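Local coordinates for protein aminotransferase (Neisseria meningitidis Z2491, PDB 3JTX) that probably transfers amino groups between amino acids and 2-oxo acids, as a class I/II aminotransferase that carries pyridoxal phosphate as a Schiff base on a lysine, at residues Arg343-Trp346 with Ala350-Val353; Ala76-Arg81 with Asp291-Val296; Asp195-Tyr200 with Leu230-Gln235; Ser125-Tyr130 with Gly366-Gly371. All coordinates share one frame; numbering follows the deposited sequence.

In the fold
The four contacts sample both ends of a fold type I, pyridoxal-phosphate-dependent subunit. Contacts 2 and 3 lie round the large domain with its mixed seven-stranded sheet, their centres about 28 Å apart. Contact 1 belongs to the small C-terminal domain, about 38 Å from contact 2 and 44 Å from contact 3 between centres. Contact 4 joins the two regions: strand 122-127 of the large sheet meets the loop before strand 372-376. Along the chain, contact 3 nests inside the loop closed by contact 2, and contact 1 inside that of contact 4, while contacts 2 and 4 cross. Helix 294-314, which starts in contact 2, leads the chain toward the small domain.

Contact 1: residues Arg343-Trp346 with Ala350-Val353; sequences RNLW and AIQV
L345 and I351 meet on the buried side of a tight reversal, where a helix hands the chain to a short strand. L345 CB stands 4.1 Å from I351 CB. The CD1 branch of L345 goes on to V353, packing 4.0 Å from V353 CG1 with the two side chains crossing at about a right angle. I391 and L394 of helix 381-394 close over L345, making this the compact half of the contact. The backbone ties lie close by: I351 N gives a hydrogen bond of 3.1 Å to L345 O, and A350 N one of 3.0 Å to W346 O. The chain leaves the helix at A350 with positive phi (59°). Strand 351-352 then pairs in parallel with strand 33-34, a small sheet separate from the large one of this aminotransferase fold. The other side is only partly buried. There W346, with CG anti to its backbone N (chi1 174°), lays its indole alongside Q352, both pointing the same way; the closest approach is 3.6 Å from W346 CZ3 to Q352 CG, and ring and amide planes differ by 35°. The indole NE1 is held by I24 O.

Contact 2: residues Ala76-Arg81 with Asp291-Val296; sequences ANWLKR and DDEQHV
D291, at the start of the second segment, reaches helix 69-82 through water. One water bridges N77 ND2 to D291 OD1, and another lies between that same oxygen and R81 NH1, while carboxylate and guanidinium stay apart, with R81 NH1 and D291 OD1 separated by 5.0 Å. D292 faces away from the first helix and serves the next one instead: its OD2 takes the backbone N of H295, a capping bond, and also H295 ND1 at 2.7 Å. D292 OD2 lies in the imidazole plane and offers ND1 its anti lone pair, which fixes the rotation of the ring.

E293 makes the direct contact. Bent at chi2 (-59°), its chain brings OE2 to the edge of the W78 indole, near the ring plane, 3.2 Å from W78 CD1. The same oxygen lies at the edge of the R81 guanidinium, where R81 NH2 forms a weak salt-bridge hydrogen bond of 3.4 Å to it; R246 is its stronger partner. E293 OE1 accepts from a water whose oxygen is 2.6 Å away, and that water accepts from W78 NE1, so the carboxylate meets the indole both directly and through solvent.

Q294 and H295 open helix 294-314, and V296 touches R246. Helix 69-82 rests through A76 and L79 on strand 94-97, while W78 and L79 touch F256 of strand 255-259 and the W78 ring meets that of W290, near the end of helix 280-291.

Contact 3: residues Asp195-Tyr200 with Leu230-Gln235; sequences DLQDKY and LGRSRQ
The guanidinium of R232 receives both of its partners across this contact at its edge, near its plane. D198 comes from the opposite direction and is gripped end-on by two nitrogens, one for each carboxylate oxygen. R232 NH1 reaches D198 OD2 at 3.0 Å in a nearly straight bond (175°); OD2 lies in the guanidinium plane, and the donor meets it on the syn side, tilted out of the carboxylate plane. R232 NH2 reaches D198 OD1 at 2.7 Å from well above the carboxylate plane, the two flat groups being turned 36° apart.

The amide of Q197 lies nearly coplanar with the guanidinium, at 17°. Its OE1 accepts from NH2 of R232 at 2.9 Å on a carbonyl lone pair, so this one nitrogen serves both an aspartate and a glutamine. The arginine spans the gap because its chain is extended from CG to NE, with CG anti to the backbone N. At the other end of the Q197 amide, NE2 bonds to F202 O, which fixes the flip of the group.

G231, with positive phi, is the C-prime residue of the Schellman motif that ends helix 223-229, and R232 follows directly. After it, S233 OG accepts from Q235 N in an ST turn. The salt bridge thereby ties helix 187-200, which leads to strand 203-207, to the connection entering strand 237-242, its parallel neighbour in the large sheet.

Contact 4: residues Ser125-Tyr130 with Gly366-Gly371; sequences SPNPFY and GNPGEG
N127 holds CG anti to its backbone N (chi1 -165°), which swings its amide across the ring of P368 at about a right angle, while a cis peptide bond joins N127 to P128, whose ring also meets P368. The cis bond ends strand 122-127 of the large sheet in this fold type I, pyridoxal-phosphate-dependent aminotransferase subunit. Facing it is a type I turn, N367 to E370, in the loop before strand 372-376 of the small antiparallel sheet.

The contact is van der Waals in character. P368 CG lies 3.2 Å from N127 O, and P368 CD 3.3 Å from N127 ND2, so the proline ring edges in between the carbonyl and the amide of a single residue. The rings of P128 and P368 run antiparallel past one another, P128 CD to P368 CG at 4.0 Å, and P128 CG continues to the CA of G369 at 4.2 Å. The polar atoms of N127 look to other residues: ND2 donates to R361 O and to N148 OD1, two bonds that fix the rotation of the amide.

The turn that presents P368 is also an Asx turn: N367 OD1 accepts from G369 N at 2.7 Å, with the donor in the carbonyl plane of the asparagine amide.

Contact 1: residues Arg343-Trp346 with Ala350-Val353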
loop_
_atom_site.group_PDB
_atom_site.type_symbol
_atom_site.label_atom_id
_atom_site.label_comp_id
_atom_site.label_asym_id
_atom_site.label_seq_id
_atom_site.Cartn_x
_atom_site.Cartn_y
_atom_site.Cartn_z
ATOM N N ARG A 343 -21.619 -16.456 -24.441
ATOM C CA ARG A 343 -21.075 -17.484 -25.325
ATOM C C ARG A 343 -21.442 -17.222 -26.785
ATOM O O ARG A 343 -20.603 -17.375 -27.668
ATOM C CB ARG A 343 -21.538 -18.874 -24.895
ATOM C CG ARG A 343 -20.757 -19.381 -23.698
ATOM C CD ARG A 343 -21.292 -20.695 -23.183
ATOM N NE ARG A 343 -20.414 -21.216 -22.143
ATOM C CZ ARG A 343 -20.736 -22.162 -21.266
ATOM N NH1 ARG A 343 -21.943 -22.714 -21.247
ATOM N NH2 ARG A 343 -19.833 -22.532 -20.379
ATOM N N ASN A 344 -22.676 -16.810 -27.032
ATOM C CA ASN A 344 -23.127 -16.524 -28.413
ATOM C C ASN A 344 -22.432 -15.289 -29.013
ATOM O O ASN A 344 -22.005 -15.298 -30.182
ATOM C CB ASN A 344 -24.651 -16.380 -28.437
ATOM C CG ASN A 344 -25.226 -16.342 -29.842
ATOM O OD1 ASN A 344 -24.791 -17.078 -30.726
ATOM N ND2 ASN A 344 -26.219 -15.482 -30.053
ATOM N N LEU A 345 -22.281 -14.240 -28.216
ATOM C CA LEU A 345 -21.612 -13.025 -28.687
ATOM C C LEU A 345 -20.153 -13.283 -29.030
ATOM O O LEU A 345 -19.621 -12.691 -29.974
ATOM C CB LEU A 345 -21.702 -11.896 -27.651
ATOM C CG LEU A 345 -23.091 -11.290 -27.389
ATOM C CD1 LEU A 345 -22.933 -9.937 -26.685
ATOM C CD2 LEU A 345 -23.913 -11.167 -28.625
ATOM N N TRP A 346 -19.509 -14.154 -28.245
ATOM C CA TRP A 346 -18.111 -14.514 -28.480
ATOM C C TRP A 346 -17.961 -15.366 -29.728
ATOM O O TRP A 346 -17.128 -15.061 -30.593
ATOM C CB TRP A 346 -17.523 -15.231 -27.260
ATOM C CG TRP A 346 -16.153 -15.747 -27.491
ATOM C CD1 TRP A 346 -15.774 -17.064 -27.571
ATOM C CD2 TRP A 346 -14.968 -14.977 -27.676
ATOM N NE1 TRP A 346 -14.423 -17.150 -27.782
ATOM C CE2 TRP A 346 -13.900 -15.888 -27.840
ATOM C CE3 TRP A 346 -14.700 -13.603 -27.714
ATOM C CZ2 TRP A 346 -12.588 -15.471 -28.064
ATOM C CZ3 TRP A 346 -13.394 -13.187 -27.919
ATOM C CH2 TRP A 346 -12.351 -14.122 -28.101
ATOM N N ALA A 350 -16.982 -12.294 -31.773
ATOM C CA ALA A 350 -15.795 -12.025 -30.974
ATOM C C ALA A 350 -16.043 -10.957 -29.924
ATOM O O ALA A 350 -15.106 -10.298 -29.490
ATOM C CB ALA A 350 -14.580 -11.631 -31.884
ATOM N N ILE A 351 -17.300 -10.757 -29.519
ATOM C CA ILE A 351 -17.604 -9.711 -28.536
ATOM C C ILE A 351 -17.565 -10.314 -27.136
ATOM O O ILE A 351 -18.222 -11.320 -26.870
ATOM C CB ILE A 351 -18.980 -9.036 -28.784
ATOM C CG1 ILE A 351 -19.011 -8.286 -30.135
ATOM C CG2 ILE A 351 -19.307 -8.066 -27.619
ATOM C CD1 ILE A 351 -20.443 -7.888 -30.603
ATOM N N GLN A 352 -16.817 -9.675 -26.243
ATOM C CA GLN A 352 -16.663 -10.110 -24.862
ATOM C C GLN A 352 -17.516 -9.247 -23.895
ATOM O O GLN A 352 -17.251 -8.046 -23.700
ATOM C CB GLN A 352 -15.186 -10.041 -24.458
ATOM C CG GLN A 352 -14.239 -10.899 -25.310
ATOM C CD GLN A 352 -12.765 -10.592 -25.035
ATOM O OE1 GLN A 352 -12.260 -9.534 -25.400
ATOM N NE2 GLN A 352 -12.084 -11.517 -24.382
ATOM N N VAL A 353 -18.541 -9.864 -23.314
ATOM C CA VAL A 353 -19.314 -9.257 -22.218
ATOM C C VAL A 353 -19.238 -10.157 -20.992
ATOM O O VAL A 353 -18.905 -11.330 -21.107
ATOM C CB VAL A 353 -20.794 -8.986 -22.603
ATOM C CG1 VAL A 353 -20.858 -8.104 -23.848
ATOM C CG2 VAL A 353 -21.582 -10.288 -22.809
#

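Contact 2: residues Ala76-Arg81 with Asp291-Val296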
loop_
_atom_site.group_PDB
_atom_site.type_symbol
_atom_site.label_atom_id
_atom_site.label_comp_id
_atom_site.label_asym_id
_atom_site.label_seq_id
_atom_site.Cartn_x
_atom_site.Cartn_y
_atom_site.Cartn_z
ATOM N N ALA A 76 -10.295 19.013 -0.410
ATOM C CA ALA A 76 -11.348 19.816 0.251
ATOM C C ALA A 76 -11.982 20.814 -0.717
ATOM O O ALA A 76 -13.211 20.976 -0.753
ATOM C CB ALA A 76 -10.788 20.532 1.461
ATOM N N ASN A 77 -11.140 21.489 -1.502
ATOM C CA ASN A 77 -11.611 22.441 -2.499
ATOM C C ASN A 77 -12.449 21.768 -3.585
ATOM O O ASN A 77 -13.493 22.289 -3.970
ATOM C CB ASN A 77 -10.445 23.179 -3.149
ATOM C CG ASN A 77 -9.731 24.123 -2.191
ATOM O OD1 ASN A 77 -10.265 24.490 -1.146
ATOM N ND2 ASN A 77 -8.505 24.504 -2.543
ATOM N N TRP A 78 -11.986 20.618 -4.073
ATOM C CA TRP A 78 -12.741 19.827 -5.044
ATOM C C TRP A 78 -14.131 19.423 -4.525
ATOM O O TRP A 78 -15.131 19.566 -5.237
ATOM C CB TRP A 78 -11.978 18.564 -5.465
ATOM C CG TRP A 78 -12.769 17.754 -6.442
ATOM C CD1 TRP A 78 -12.932 18.006 -7.780
ATOM C CD2 TRP A 78 -13.547 16.587 -6.157
ATOM N NE1 TRP A 78 -13.750 17.062 -8.339
ATOM C CE2 TRP A 78 -14.142 16.178 -7.367
ATOM C CE3 TRP A 78 -13.789 15.849 -5.001
ATOM C CZ2 TRP A 78 -14.978 15.057 -7.451
ATOM C CZ3 TRP A 78 -14.607 14.726 -5.084
ATOM C CH2 TRP A 78 -15.192 14.344 -6.302
ATOM N N LEU A 79 -14.184 18.939 -3.284
ATOM C CA LEU A 79 -15.454 18.547 -2.653
ATOM C C LEU A 79 -16.454 19.714 -2.590
ATOM O O LEU A 79 -17.649 19.528 -2.804
ATOM C CB LEU A 79 -15.216 18.016 -1.229
ATOM C CG LEU A 79 -14.570 16.625 -1.097
ATOM C CD1 LEU A 79 -14.077 16.411 0.323
ATOM C CD2 LEU A 79 -15.529 15.486 -1.500
ATOM N N LYS A 80 -15.961 20.899 -2.245
ATOM C CA LYS A 80 -16.813 22.084 -2.164
ATOM C C LYS A 80 -17.383 22.457 -3.529
ATOM O O LYS A 80 -18.564 22.832 -3.630
ATOM C CB LYS A 80 -16.053 23.279 -1.580
ATOM C CG LYS A 80 -16.992 24.406 -1.173
ATOM C CD LYS A 80 -16.298 25.517 -0.383
ATOM C CE LYS A 80 -17.306 26.609 -0.038
ATOM N NZ LYS A 80 -16.638 27.851 0.459
ATOM N N ARG A 81 -16.546 22.372 -4.565
ATOM C CA ARG A 81 -16.993 22.630 -5.936
ATOM C C ARG A 81 -17.989 21.586 -6.410
ATOM O O ARG A 81 -18.971 21.907 -7.073
ATOM C CB ARG A 81 -15.806 22.654 -6.900
ATOM C CG ARG A 81 -14.897 23.879 -6.749
ATOM C CD ARG A 81 -14.014 24.096 -7.984
ATOM N NE ARG A 81 -13.325 22.891 -8.442
ATOM C CZ ARG A 81 -12.211 22.400 -7.902
ATOM N NH1 ARG A 81 -11.643 23.005 -6.861
ATOM N NH2 ARG A 81 -11.657 21.302 -8.404
ATOM N N ASP A 291 -7.469 19.801 -9.034
ATOM C CA ASP A 291 -7.649 21.223 -9.342
ATOM C C ASP A 291 -8.226 21.487 -10.737
ATOM O O ASP A 291 -8.819 22.534 -10.959
ATOM C CB ASP A 291 -6.305 21.994 -9.237
ATOM C CG ASP A 291 -5.911 22.331 -7.807
ATOM O OD1 ASP A 291 -6.712 22.150 -6.862
ATOM O OD2 ASP A 291 -4.773 22.790 -7.614
ATOM N N ASP A 292 -8.017 20.580 -11.681
ATOM C CA ASP A 292 -8.454 20.791 -13.061
ATOM C C ASP A 292 -9.748 20.053 -13.377
ATOM O O ASP A 292 -9.887 18.869 -13.061
ATOM C CB ASP A 292 -7.397 20.309 -14.036
ATOM C CG ASP A 292 -7.771 20.595 -15.471
ATOM O OD1 ASP A 292 -7.917 21.781 -15.790
ATOM O OD2 ASP A 292 -7.950 19.650 -16.269
ATOM N N GLU A 293 -10.684 20.744 -14.022
ATOM C CA GLU A 293 -11.907 20.104 -14.485
ATOM C C GLU A 293 -11.982 19.930 -16.002
ATOM O O GLU A 293 -12.800 19.138 -16.471
ATOM C CB GLU A 293 -13.144 20.841 -13.982
ATOM C CG GLU A 293 -13.328 20.808 -12.481
ATOM C CD GLU A 293 -13.446 19.401 -11.888
ATOM O OE1 GLU A 293 -14.045 18.499 -12.511
ATOM O OE2 GLU A 293 -12.943 19.206 -10.764
ATOM N N GLN A 294 -11.147 20.638 -16.774
ATOM C CA GLN A 294 -11.278 20.550 -18.228
ATOM C C GLN A 294 -11.090 19.120 -18.699
ATOM O O GLN A 294 -11.876 18.616 -19.504
ATOM C CB GLN A 294 -10.319 21.492 -18.969
ATOM C CG GLN A 294 -10.644 21.629 -20.461
ATOM C CD GLN A 294 -12.087 22.108 -20.712
ATOM O OE1 GLN A 294 -12.492 23.166 -20.218
ATOM N NE2 GLN A 294 -12.871 21.308 -21.456
ATOM N N HIS A 295 -10.065 18.444 -18.185
ATOM C CA HIS A 295 -9.821 17.071 -18.613
ATOM C C HIS A 295 -10.968 16.152 -18.200
ATOM O O HIS A 295 -11.229 15.148 -18.866
ATOM C CB HIS A 295 -8.466 16.564 -18.121
ATOM C CG HIS A 295 -8.445 16.132 -16.686
ATOM N ND1 HIS A 295 -8.240 17.013 -15.649
ATOM C CD2 HIS A 295 -8.563 14.904 -16.123
ATOM C CE1 HIS A 295 -8.255 16.351 -14.501
ATOM N NE2 HIS A 295 -8.444 15.067 -14.762
ATOM N N VAL A 296 -11.665 16.497 -17.111
ATOM C CA VAL A 296 -12.763 15.669 -16.618
ATOM C C VAL A 296 -13.998 15.880 -17.495
ATOM O O VAL A 296 -14.689 14.910 -17.850
ATOM C CB VAL A 296 -13.085 15.951 -15.147
ATOM C CG1 VAL A 296 -14.170 15.016 -14.671
ATOM C CG2 VAL A 296 -11.828 15.783 -14.268
HETATM O O HOH W 1 -6.526 23.587 -4.445
HETATM O O HOH W 2 -14.552 16.338 -11.111
HETATM O O HOH W 3 -9.223 21.366 -6.026
#

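Contact 3: residues Asp195-Tyr200 with Leu230-Gln235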
loop_
_atom_site.group_PDB
_atom_site.type_symbol
_atom_site.label_atom_id
_atom_site.label_comp_id
_atom_site.label_asym_id
_atom_site.label_seq_id
_atom_site.Cartn_x
_atom_site.Cartn_y
_atom_site.Cartn_z
ATOM N N ASP A 195 -30.911 5.557 8.866
ATOM C CA ASP A 195 -31.788 5.128 9.943
ATOM C C ASP A 195 -31.316 3.773 10.508
ATOM O O ASP A 195 -31.312 3.579 11.727
ATOM C CB ASP A 195 -33.244 5.074 9.480
ATOM C CG ASP A 195 -33.857 6.485 9.242
ATOM O OD1 ASP A 195 -33.365 7.481 9.797
ATOM O OD2 ASP A 195 -34.840 6.601 8.500
ATOM N N LEU A 196 -30.911 2.853 9.636
ATOM C CA LEU A 196 -30.323 1.583 10.087
ATOM C C LEU A 196 -29.043 1.812 10.902
ATOM O O LEU A 196 -28.820 1.161 11.929
ATOM C CB LEU A 196 -30.072 0.639 8.902
ATOM C CG LEU A 196 -31.316 -0.076 8.353
ATOM C CD1 LEU A 196 -31.052 -0.594 6.974
ATOM C CD2 LEU A 196 -31.768 -1.209 9.287
ATOM N N GLN A 197 -28.216 2.764 10.474
ATOM C CA GLN A 197 -27.032 3.138 11.238
ATOM C C GLN A 197 -27.392 3.636 12.642
ATOM O O GLN A 197 -26.734 3.267 13.624
ATOM C CB GLN A 197 -26.202 4.188 10.492
ATOM C CG GLN A 197 -24.862 4.497 11.155
ATOM C CD GLN A 197 -24.036 5.486 10.355
ATOM O OE1 GLN A 197 -24.508 6.588 10.062
ATOM N NE2 GLN A 197 -22.813 5.087 9.963
ATOM N N ASP A 198 -28.419 4.473 12.753
ATOM C CA ASP A 198 -28.829 4.971 14.069
ATOM C C ASP A 198 -29.293 3.838 14.950
ATOM O O ASP A 198 -29.097 3.873 16.146
ATOM C CB ASP A 198 -29.956 6.016 13.961
ATOM C CG ASP A 198 -29.459 7.338 13.418
ATOM O OD1 ASP A 198 -28.254 7.601 13.516
ATOM O OD2 ASP A 198 -30.265 8.113 12.881
ATOM N N LYS A 199 -29.912 2.837 14.348
ATOM C CA LYS A 199 -30.437 1.701 15.100
ATOM C C LYS A 199 -29.303 0.762 15.553
ATOM O O LYS A 199 -29.276 0.327 16.705
ATOM C CB LYS A 199 -31.443 0.952 14.224
ATOM C CG LYS A 199 -32.198 -0.158 14.922
ATOM C CD LYS A 199 -33.515 -0.438 14.191
ATOM C CE LYS A 199 -34.206 -1.687 14.699
ATOM N NZ LYS A 199 -34.684 -1.539 16.099
ATOM N N TYR A 200 -28.355 0.484 14.657
ATOM C CA TYR A 200 -27.371 -0.595 14.874
ATOM C C TYR A 200 -25.918 -0.155 15.032
ATOM O O TYR A 200 -25.102 -0.943 15.498
ATOM C CB TYR A 200 -27.454 -1.616 13.741
ATOM C CG TYR A 200 -28.761 -2.350 13.691
ATOM C CD1 TYR A 200 -29.150 -3.176 14.741
ATOM C CD2 TYR A 200 -29.604 -2.232 12.599
ATOM C CE1 TYR A 200 -30.338 -3.851 14.708
ATOM C CE2 TYR A 200 -30.809 -2.920 12.547
ATOM C CZ TYR A 200 -31.169 -3.727 13.615
ATOM O OH TYR A 200 -32.354 -4.415 13.605
ATOM N N LEU A 230 -29.771 15.900 4.525
ATOM C CA LEU A 230 -30.685 15.336 5.508
ATOM C C LEU A 230 -30.399 15.826 6.941
ATOM O O LEU A 230 -31.010 15.354 7.876
ATOM C CB LEU A 230 -30.612 13.805 5.432
ATOM C CG LEU A 230 -31.134 13.167 4.139
ATOM C CD1 LEU A 230 -30.782 11.673 4.098
ATOM C CD2 LEU A 230 -32.628 13.377 3.987
ATOM N N GLY A 231 -29.475 16.766 7.114
ATOM C CA GLY A 231 -29.242 17.397 8.419
ATOM C C GLY A 231 -28.450 16.539 9.392
ATOM O O GLY A 231 -28.557 16.703 10.602
ATOM N N ARG A 232 -27.640 15.643 8.854
ATOM C CA ARG A 232 -26.963 14.604 9.625
ATOM C C ARG A 232 -25.469 14.884 9.663
ATOM O O ARG A 232 -24.919 15.366 8.685
ATOM C CB ARG A 232 -27.215 13.256 8.932
ATOM C CG ARG A 232 -26.646 12.044 9.640
ATOM C CD ARG A 232 -26.985 10.748 8.893
ATOM N NE ARG A 232 -26.565 9.583 9.668
ATOM C CZ ARG A 232 -27.303 8.994 10.609
ATOM N NH1 ARG A 232 -28.536 9.430 10.885
ATOM N NH2 ARG A 232 -26.808 7.955 11.274
ATOM N N SER A 233 -24.820 14.588 10.787
ATOM C CA SER A 233 -23.373 14.740 10.912
ATOM C C SER A 233 -22.639 13.683 10.064
ATOM O O SER A 233 -23.250 12.797 9.477
ATOM C CB SER A 233 -22.960 14.589 12.382
ATOM O OG SER A 233 -22.907 13.217 12.765
ATOM N N ARG A 234 -21.322 13.769 10.039
ATOM C CA ARG A 234 -20.488 12.779 9.358
ATOM C C ARG A 234 -20.007 11.659 10.272
ATOM O O ARG A 234 -19.078 10.948 9.912
ATOM C CB ARG A 234 -19.271 13.467 8.768
ATOM C CG ARG A 234 -19.588 14.260 7.577
ATOM C CD ARG A 234 -18.434 15.168 7.207
ATOM N NE ARG A 234 -18.994 16.169 6.340
ATOM C CZ ARG A 234 -18.628 17.434 6.266
ATOM N NH1 ARG A 234 -17.614 17.934 6.976
ATOM N NH2 ARG A 234 -19.295 18.201 5.433
ATOM N N GLN A 235 -20.604 11.498 11.451
ATOM C CA GLN A 235 -20.162 10.457 12.382
ATOM C C GLN A 235 -20.347 9.078 11.742
ATOM O O GLN A 235 -21.428 8.768 11.211
ATOM C CB GLN A 235 -20.939 10.527 13.706
ATOM C CG GLN A 235 -20.358 9.633 14.800
ATOM C CD GLN A 235 -21.122 9.708 16.104
ATOM O OE1 GLN A 235 -20.604 10.178 17.108
ATOM N NE2 GLN A 235 -22.354 9.241 16.094
#

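Contact 4: residues Ser125-Tyr130 with Gly366-Gly371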
loop_
_atom_site.group_PDB
_atom_site.type_symbol
_atom_site.label_atom_id
_atom_site.label_comp_id
_atom_site.label_asym_id
_atom_site.label_seq_id
_atom_site.Cartn_x
_atom_site.Cartn_y
_atom_site.Cartn_z
ATOM N N SER A 125 -22.703 -6.096 2.222
ATOM C CA SER A 125 -22.316 -5.648 0.887
ATOM C C SER A 125 -23.503 -5.679 -0.059
ATOM O O SER A 125 -24.392 -6.505 0.103
ATOM C CB SER A 125 -21.218 -6.567 0.313
ATOM O OG SER A 125 -20.975 -6.316 -1.077
ATOM N N PRO A 126 -23.514 -4.797 -1.078
ATOM C CA PRO A 126 -24.501 -5.000 -2.131
ATOM C C PRO A 126 -24.220 -6.309 -2.868
ATOM O O PRO A 126 -23.108 -6.865 -2.757
ATOM C CB PRO A 126 -24.278 -3.795 -3.050
ATOM C CG PRO A 126 -22.840 -3.457 -2.840
ATOM C CD PRO A 126 -22.632 -3.658 -1.381
ATOM N N ASN A 127 -25.230 -6.797 -3.588
ATOM C CA ASN A 127 -25.114 -8.008 -4.405
ATOM C C ASN A 127 -25.965 -7.812 -5.660
ATOM O O ASN A 127 -27.190 -7.704 -5.548
ATOM C CB ASN A 127 -25.579 -9.214 -3.616
ATOM C CG ASN A 127 -25.172 -10.537 -4.241
ATOM O OD1 ASN A 127 -24.131 -10.650 -4.900
ATOM N ND2 ASN A 127 -25.988 -11.577 -3.989
ATOM N N PRO A 128 -25.327 -7.735 -6.856
ATOM C CA PRO A 128 -23.904 -7.926 -7.183
ATOM C C PRO A 128 -22.929 -7.013 -6.435
ATOM O O PRO A 128 -23.283 -5.878 -6.064
ATOM C CB PRO A 128 -23.841 -7.649 -8.698
ATOM C CG PRO A 128 -25.196 -7.879 -9.191
ATOM C CD PRO A 128 -26.110 -7.429 -8.065
ATOM N N PHE A 129 -21.708 -7.516 -6.230
ATOM C CA PHE A 129 -20.710 -6.843 -5.395
ATOM C C PHE A 129 -19.408 -6.579 -6.148
ATOM O O PHE A 129 -19.175 -7.115 -7.227
ATOM C CB PHE A 129 -20.441 -7.667 -4.119
ATOM C CG PHE A 129 -19.843 -9.029 -4.362
ATOM C CD1 PHE A 129 -20.654 -10.125 -4.640
ATOM C CD2 PHE A 129 -18.470 -9.228 -4.279
ATOM C CE1 PHE A 129 -20.110 -11.378 -4.865
ATOM C CE2 PHE A 129 -17.917 -10.485 -4.485
ATOM C CZ PHE A 129 -18.739 -11.562 -4.789
ATOM N N TYR A 130 -18.571 -5.729 -5.565
ATOM C CA TYR A 130 -17.208 -5.509 -6.041
ATOM C C TYR A 130 -16.294 -6.398 -5.225
ATOM O O TYR A 130 -16.357 -6.408 -3.990
ATOM C CB TYR A 130 -16.814 -4.032 -5.887
ATOM C CG TYR A 130 -15.419 -3.647 -6.338
ATOM C CD1 TYR A 130 -14.996 -3.843 -7.649
ATOM C CD2 TYR A 130 -14.541 -3.012 -5.460
ATOM C CE1 TYR A 130 -13.712 -3.430 -8.064
ATOM C CE2 TYR A 130 -13.255 -2.602 -5.867
ATOM C CZ TYR A 130 -12.846 -2.817 -7.155
ATOM O OH TYR A 130 -11.564 -2.413 -7.530
ATOM N N GLY A 366 -32.151 -15.999 -4.642
ATOM C CA GLY A 366 -31.493 -16.224 -5.942
ATOM C C GLY A 366 -30.258 -15.354 -6.160
ATOM O O GLY A 366 -29.956 -14.488 -5.318
ATOM N N ASN A 367 -29.538 -15.610 -7.270
ATOM C CA ASN A 367 -28.334 -14.857 -7.677
ATOM C C ASN A 367 -28.782 -13.639 -8.483
ATOM O O ASN A 367 -29.291 -13.797 -9.600
ATOM C CB ASN A 367 -27.382 -15.757 -8.499
ATOM C CG ASN A 367 -26.141 -15.021 -9.011
ATOM O OD1 ASN A 367 -26.229 -13.904 -9.515
ATOM N ND2 ASN A 367 -24.976 -15.653 -8.886
ATOM N N PRO A 368 -28.616 -12.420 -7.914
ATOM C CA PRO A 368 -29.142 -11.228 -8.569
ATOM C C PRO A 368 -28.279 -10.732 -9.757
ATOM O O PRO A 368 -28.601 -9.703 -10.351
ATOM C CB PRO A 368 -29.165 -10.200 -7.435
ATOM C CG PRO A 368 -28.014 -10.591 -6.578
ATOM C CD PRO A 368 -27.970 -12.090 -6.627
ATOM N N GLY A 369 -27.182 -11.439 -10.050
ATOM C CA GLY A 369 -26.426 -11.258 -11.284
ATOM C C GLY A 369 -26.954 -12.066 -12.458
ATOM O O GLY A 369 -26.757 -11.693 -13.610
ATOM N N GLU A 370 -27.643 -13.168 -12.184
ATOM C CA GLU A 370 -28.177 -14.007 -13.263
ATOM C C GLU A 370 -29.182 -13.235 -14.102
ATOM O O GLU A 370 -29.985 -12.464 -13.572
ATOM C CB GLU A 370 -28.875 -15.242 -12.717
ATOM C CG GLU A 370 -27.959 -16.340 -12.263
ATOM C CD GLU A 370 -28.715 -17.615 -11.875
ATOM O OE1 GLU A 370 -29.923 -17.712 -12.176
ATOM O OE2 GLU A 370 -28.086 -18.508 -11.265
ATOM N N GLY A 371 -29.136 -13.437 -15.417
ATOM C CA GLY A 371 -30.089 -12.785 -16.311
ATOM C C GLY A 371 -29.647 -11.423 -16.813
ATOM O O GLY A 371 -30.399 -10.761 -17.533
#